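PDB 3TC9: IPT/TIG domain-containing protein, which is of unproven function but, as a six-bladed beta-propeller joined to an immunoglobulin-like IPT/TIG domain, probably serves as an auxiliary nutrient-binding protein. Local coordinates for residues B[105-110]-B[424-429]; B[183-188]-B[231-236]. All blocks are in the same frame, centred on the assembly; numbering follows the deposited sequence.

Contact 1 (B[105-110]-B[424-429]); sequences KKMLVT and RKIGYE
The velcro closure of the beta-propeller is made here: Leu108 pairs with Gly427 and Thr110 with Lys425, so that a strand entering from the N-terminal side completes a blade whose other long strands come from the C-terminal end of the chain. The axes of 107-110 and 424-428 run at 154°, antiparallel. Each of these pairs is held by two backbone hydrogen bonds. Leu108 N lies 2.9 Å from Gly427 O, whereas the return bond from Gly427 N to Leu108 O is longer, at 3.3 Å. Thr110 N meets Lys425 O at 2.8 Å.

Beyond the last bridge, Met107 with Tyr428, one more backbone bond and one side-chain bond prolong the ladder. Glu429 N donates to Lys106 O, while Glu429 OE2 takes the Lys106 N-H (2.8 Å), on its anti side and 25° out of the carboxylate plane. The Glu429 chain is extended beyond CG, which carries the carboxylate back to that amide; OE1 is held by Tyr103 OH. Lys106 NZ turns instead to Asp391.

Selenomethionine Met107 lays its CG over the face of the Tyr428 ring, 3.8 Å from the centroid and nearly on the normal, with SE oblique to the ring in a Met-aromatic contact. A bend at chi3 (104°) swings CE back over the strand, 3.5 Å from Gly427 CA, and also against Ile426 CG2. On the same face as Ile426, Val109 lies alongside it, CG2 to CG1 at 3.8 Å. Val109 CG1 meets Arg424 NH2, whose guanidinium is bound by Asp417 and Asp389.

Six hydrogen bonds thus tie parts of the chain over 300 residues apart, five through backbone atoms alone; in the sixth, the backbone N-H on OE2 probably favours the ionised form of Glu429.

Contact 2 (B[183-188]-B[231-236]); sequences TICWTH and AETHPI
Thr183 and Thr233 each reach across to the backbone of the opposite segment, and each makes a hydrogen bond with it. Ala231 N donates to Thr183 OG1 at 2.9 Å, with an N-H...O angle of 168°. At the other end Thr233 OG1 donates to Trp186 O at 2.6 Å. Thr233 OG1 sits between its own N and carbonyl carbon (chi1 49°), and both OG1 and CG2 face the Trp186 carbonyl. Between the two threonines Cys185 directs its side chain toward 231-233, SG lying 3.7 Å from Glu232 CA and also 3.7 Å from Ala231 O.

The strands 183-186 and 231-233 are the first strands of successive four-stranded antiparallel sheets, the blades of the propeller. They run nearly parallel, at 18°, but their axes stay 6.1 Å apart and no beta bridge joins them, so side chains make the junction. Past the strands, the His188 ring meets Pro235 O at its edge, CD2 to O at 3.3 Å, and Ile236 O over one face.

Each strand is positioned by its own blade: Thr183 and Cys185 bond through their backbones to Thr196 and Ile194, and Glu232 to Tyr241. Leu240 packs against both Cys185 and Thr233. Further out, Trp186 NE1 bonds to Ser143 OG and Glu232 OE2 to Phe277 N, linking the pair to the flanking blades.

In the fold
Contact 2 is nested in the chain inside the loop closed by contact 1, and the two show different joints of one propeller. In contact 1 (105-110 with 424-429) strands within a single blade are stitched at an axis separation of 4.4 Å, burying 757 Å² between the segments; contact 2 (183-188 with 231-236) joins neighbouring blades and buries 371 Å². Their centres lie 29 Å apart and their nearest atoms about 15 Å, so they do not touch. Contact 1 also borders the second subunit, whose Lys346 packs on Tyr428. A bound 1,2-ethanediol, probably from the crystallisation liquor, lies about 4 Å from the Tyr428 side chain at contact 1, and one lies about 4 Å from that of Thr183 at contact 2.

Contact 1 (B[105-110]-B[424-429])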
loop_
_atom_site.group_PDB
_atom_site.type_symbol
_atom_site.label_atom_id
_atom_site.label_comp_id
_atom_site.label_asym_id
_atom_site.label_seq_id
_atom_site.Cartn_x
_atom_site.Cartn_y
_atom_site.Cartn_z
ATOM N N LYS B 105 3.330 16.475 -2.146
ATOM C CA LYS B 105 4.537 15.980 -2.797
ATOM C C LYS B 105 4.203 15.150 -4.064
ATOM O O LYS B 105 3.161 14.480 -4.151
ATOM C CB LYS B 105 5.362 15.092 -1.855
ATOM C CG LYS B 105 5.992 15.752 -0.654
ATOM C CD LYS B 105 6.666 14.674 0.210
ATOM C CE LYS B 105 7.338 15.192 1.462
ATOM N NZ LYS B 105 6.342 15.643 2.472
ATOM N N LYS B 106 5.131 15.171 -5.029
ATOM C CA LYS B 106 4.993 14.389 -6.249
ATOM C C LYS B 106 6.294 13.632 -6.502
ATOM O O LYS B 106 7.292 13.831 -5.817
ATOM C CB LYS B 106 4.590 15.261 -7.454
ATOM C CG LYS B 106 5.655 16.235 -7.927
ATOM C CD LYS B 106 5.153 16.925 -9.160
ATOM C CE LYS B 106 6.239 17.675 -9.846
ATOM N NZ LYS B 106 5.661 18.529 -10.912
HETATM N N MSE B 107 6.246 12.738 -7.467
HETATM C CA MSE B 107 7.390 11.962 -7.891
HETATM C C MSE B 107 8.232 12.772 -8.858
HETATM O O MSE B 107 7.714 13.543 -9.669
HETATM C CB MSE B 107 6.921 10.640 -8.521
HETATM C CG MSE B 107 6.504 9.627 -7.481
HETATM SE SE MSE B 107 6.163 7.914 -8.279
HETATM C CE MSE B 107 7.765 7.025 -7.746
ATOM N N LEU B 108 9.533 12.580 -8.771
ATOM C CA LEU B 108 10.546 13.204 -9.594
ATOM C C LEU B 108 11.567 12.187 -10.075
ATOM O O LEU B 108 11.840 11.205 -9.383
ATOM C CB LEU B 108 11.296 14.316 -8.783
ATOM C CG LEU B 108 10.473 15.543 -8.284
ATOM C CD1 LEU B 108 11.371 16.482 -7.524
ATOM C CD2 LEU B 108 9.819 16.328 -9.440
ATOM N N VAL B 109 12.189 12.466 -11.219
ATOM C CA VAL B 109 13.326 11.691 -11.736
ATOM C C VAL B 109 14.569 12.395 -11.218
ATOM O O VAL B 109 14.662 13.615 -11.317
ATOM C CB VAL B 109 13.340 11.541 -13.300
ATOM C CG1 VAL B 109 14.558 10.738 -13.772
ATOM C CG2 VAL B 109 12.048 10.910 -13.805
ATOM N N THR B 110 15.496 11.651 -10.633
ATOM C CA THR B 110 16.763 12.186 -10.135
ATOM C C THR B 110 17.903 11.289 -10.569
ATOM O O THR B 110 17.646 10.210 -11.097
ATOM C CB THR B 110 16.758 12.349 -8.601
ATOM O OG1 THR B 110 16.532 11.080 -7.977
ATOM C CG2 THR B 110 15.763 13.443 -8.104
ATOM N N ARG B 424 19.486 6.154 -12.688
ATOM C CA ARG B 424 18.515 7.200 -12.376
ATOM C C ARG B 424 17.547 6.686 -11.322
ATOM O O ARG B 424 17.396 5.476 -11.147
ATOM C CB ARG B 424 17.785 7.682 -13.632
ATOM C CG ARG B 424 18.700 7.986 -14.814
ATOM C CD ARG B 424 19.450 9.321 -14.721
ATOM N NE ARG B 424 18.554 10.479 -14.691
ATOM C CZ ARG B 424 17.952 11.012 -15.753
ATOM N NH1 ARG B 424 18.094 10.462 -16.957
ATOM N NH2 ARG B 424 17.169 12.066 -15.615
ATOM N N LYS B 425 16.935 7.592 -10.575
ATOM C CA LYS B 425 15.969 7.212 -9.558
ATOM C C LYS B 425 14.621 7.892 -9.829
ATOM O O LYS B 425 14.598 9.040 -10.269
ATOM C CB LYS B 425 16.499 7.575 -8.164
ATOM C CG LYS B 425 15.567 7.205 -7.002
ATOM C CD LYS B 425 16.123 7.744 -5.697
ATOM C CE LYS B 425 15.164 7.661 -4.541
ATOM N NZ LYS B 425 14.110 8.710 -4.577
ATOM N N ILE B 426 13.511 7.185 -9.585
ATOM C CA ILE B 426 12.170 7.769 -9.666
ATOM C C ILE B 426 11.507 7.492 -8.349
ATOM O O ILE B 426 11.244 6.344 -8.043
ATOM C CB ILE B 426 11.283 7.313 -10.855
ATOM C CG1 ILE B 426 11.968 7.508 -12.211
ATOM C CG2 ILE B 426 9.891 7.987 -10.801
ATOM C CD1 ILE B 426 11.211 6.872 -13.356
ATOM N N GLY B 427 11.270 8.544 -7.572
ATOM C CA GLY B 427 10.624 8.445 -6.263
ATOM C C GLY B 427 10.000 9.775 -5.898
ATOM O O GLY B 427 10.188 10.748 -6.628
ATOM N N TYR B 428 9.267 9.834 -4.778
ATOM C CA TYR B 428 8.684 11.083 -4.259
ATOM C C TYR B 428 9.760 12.058 -3.788
ATOM O O TYR B 428 10.840 11.626 -3.358
ATOM C CB TYR B 428 7.764 10.780 -3.064
ATOM C CG TYR B 428 6.389 10.333 -3.493
ATOM C CD1 TYR B 428 5.392 11.260 -3.779
ATOM C CD2 TYR B 428 6.101 8.985 -3.675
ATOM C CE1 TYR B 428 4.145 10.860 -4.249
ATOM C CE2 TYR B 428 4.849 8.572 -4.132
ATOM C CZ TYR B 428 3.875 9.516 -4.420
ATOM O OH TYR B 428 2.632 9.133 -4.851
ATOM N N GLU B 429 9.429 13.379 -3.832
ATOM C CA GLU B 429 10.239 14.465 -3.256
ATOM C C GLU B 429 10.633 14.106 -1.795
ATOM O O GLU B 429 9.803 13.564 -1.056
ATOM C CB GLU B 429 9.419 15.769 -3.219
ATOM C CG GLU B 429 8.847 16.266 -4.526
ATOM C CD GLU B 429 7.931 17.462 -4.339
ATOM O OE1 GLU B 429 8.391 18.465 -3.745
ATOM O OE2 GLU B 429 6.767 17.414 -4.802
#

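Contact 2 (B[183-188]-B[231-236])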
loop_
_atom_site.group_PDB
_atom_site.type_symbol
_atom_site.label_atom_id
_atom_site.label_comp_id
_atom_site.label_asym_id
_atom_site.label_seq_id
_atom_site.Cartn_x
_atom_site.Cartn_y
_atom_site.Cartn_z
ATOM N N THR B 183 21.188 -10.962 -18.736
ATOM C CA THR B 183 20.310 -11.033 -17.578
ATOM C C THR B 183 21.000 -11.609 -16.365
ATOM O O THR B 183 22.096 -12.162 -16.458
ATOM C CB THR B 183 19.017 -11.895 -17.883
ATOM O OG1 THR B 183 19.351 -13.250 -18.208
ATOM C CG2 THR B 183 18.098 -11.288 -18.946
ATOM N N ILE B 184 20.291 -11.467 -15.222
ATOM C CA ILE B 184 20.561 -11.977 -13.883
ATOM C C ILE B 184 19.304 -12.597 -13.359
ATOM O O ILE B 184 18.241 -11.953 -13.363
ATOM C CB ILE B 184 21.039 -10.905 -12.846
ATOM C CG1 ILE B 184 22.034 -9.908 -13.385
ATOM C CG2 ILE B 184 21.473 -11.529 -11.489
ATOM C CD1 ILE B 184 21.758 -8.512 -12.893
ATOM N N CYS B 185 19.426 -13.809 -12.839
ATOM C CA CYS B 185 18.354 -14.437 -12.092
ATOM C C CYS B 185 18.977 -15.309 -10.992
ATOM O O CYS B 185 20.208 -15.384 -10.876
ATOM C CB CYS B 185 17.343 -15.185 -12.960
ATOM S SG CYS B 185 18.025 -16.549 -13.934
ATOM N N TRP B 186 18.141 -15.815 -10.096
ATOM C CA TRP B 186 18.602 -16.510 -8.908
ATOM C C TRP B 186 17.963 -17.860 -8.780
ATOM O O TRP B 186 16.813 -18.045 -9.192
ATOM C CB TRP B 186 18.257 -15.668 -7.665
ATOM C CG TRP B 186 18.827 -14.275 -7.702
ATOM C CD1 TRP B 186 18.289 -13.174 -8.310
ATOM C CD2 TRP B 186 20.061 -13.846 -7.118
ATOM N NE1 TRP B 186 19.112 -12.085 -8.137
ATOM C CE2 TRP B 186 20.211 -12.470 -7.413
ATOM C CE3 TRP B 186 21.061 -14.495 -6.377
ATOM C CZ2 TRP B 186 21.321 -11.733 -6.988
ATOM C CZ3 TRP B 186 22.152 -13.758 -5.953
ATOM C CH2 TRP B 186 22.266 -12.392 -6.246
ATOM N N THR B 187 18.692 -18.797 -8.156
ATOM C CA THR B 187 18.175 -20.122 -7.831
ATOM C C THR B 187 17.176 -19.904 -6.702
ATOM O O THR B 187 17.268 -18.893 -5.984
ATOM C CB THR B 187 19.311 -21.074 -7.465
ATOM O OG1 THR B 187 20.057 -20.490 -6.398
ATOM C CG2 THR B 187 20.225 -21.380 -8.637
ATOM N N HIS B 188 16.196 -20.806 -6.567
ATOM C CA HIS B 188 15.150 -20.665 -5.558
ATOM C C HIS B 188 15.698 -20.398 -4.154
ATOM O O HIS B 188 15.119 -19.578 -3.437
ATOM C CB HIS B 188 14.202 -21.869 -5.537
ATOM C CG HIS B 188 12.973 -21.609 -4.711
ATOM N ND1 HIS B 188 12.693 -22.360 -3.584
ATOM C CD2 HIS B 188 12.040 -20.623 -4.814
ATOM C CE1 HIS B 188 11.598 -21.832 -3.054
ATOM N NE2 HIS B 188 11.185 -20.767 -3.740
ATOM N N ALA B 231 17.835 -15.475 -19.407
ATOM C CA ALA B 231 17.328 -16.629 -18.681
ATOM C C ALA B 231 16.569 -16.140 -17.449
ATOM O O ALA B 231 16.767 -14.997 -17.007
ATOM C CB ALA B 231 18.460 -17.570 -18.295
ATOM N N GLU B 232 15.663 -16.972 -16.920
ATOM C CA GLU B 232 14.821 -16.617 -15.782
ATOM C C GLU B 232 14.352 -17.886 -15.076
ATOM O O GLU B 232 13.963 -18.839 -15.742
ATOM C CB GLU B 232 13.624 -15.777 -16.281
ATOM C CG GLU B 232 12.458 -15.576 -15.326
ATOM C CD GLU B 232 12.591 -14.555 -14.211
ATOM O OE1 GLU B 232 13.621 -14.578 -13.493
ATOM O OE2 GLU B 232 11.606 -13.812 -13.986
ATOM N N THR B 233 14.394 -17.893 -13.737
ATOM C CA THR B 233 13.925 -19.021 -12.943
ATOM C C THR B 233 12.462 -18.828 -12.559
ATOM O O THR B 233 12.019 -17.686 -12.434
ATOM C CB THR B 233 14.787 -19.198 -11.682
ATOM O OG1 THR B 233 14.915 -17.937 -11.027
ATOM C CG2 THR B 233 16.148 -19.788 -11.975
ATOM N N HIS B 234 11.713 -19.936 -12.351
ATOM C CA HIS B 234 10.325 -19.876 -11.871
ATOM C C HIS B 234 10.371 -19.484 -10.379
ATOM O O HIS B 234 11.148 -20.087 -9.628
ATOM C CB HIS B 234 9.561 -21.186 -12.109
ATOM C CG HIS B 234 8.106 -21.066 -11.778
ATOM N ND1 HIS B 234 7.628 -21.360 -10.520
ATOM C CD2 HIS B 234 7.085 -20.608 -12.532
ATOM C CE1 HIS B 234 6.332 -21.110 -10.555
ATOM N NE2 HIS B 234 5.957 -20.662 -11.747
ATOM N N PRO B 235 9.612 -18.455 -9.922
ATOM C CA PRO B 235 9.774 -18.006 -8.528
ATOM C C PRO B 235 9.292 -18.982 -7.454
ATOM O O PRO B 235 9.672 -18.805 -6.285
ATOM C CB PRO B 235 8.991 -16.679 -8.481
ATOM C CG PRO B 235 8.001 -16.776 -9.588
ATOM C CD PRO B 235 8.675 -17.579 -10.668
ATOM N N ILE B 236 8.512 -20.020 -7.823
ATOM C CA ILE B 236 8.017 -20.984 -6.847
ATOM C C ILE B 236 8.697 -22.361 -7.039
ATOM O O ILE B 236 9.160 -22.950 -6.050
ATOM C CB ILE B 236 6.459 -21.081 -6.901
ATOM C CG1 ILE B 236 5.751 -19.689 -6.872
ATOM C CG2 ILE B 236 5.861 -22.109 -5.888
ATOM C CD1 ILE B 236 5.880 -18.819 -5.602
#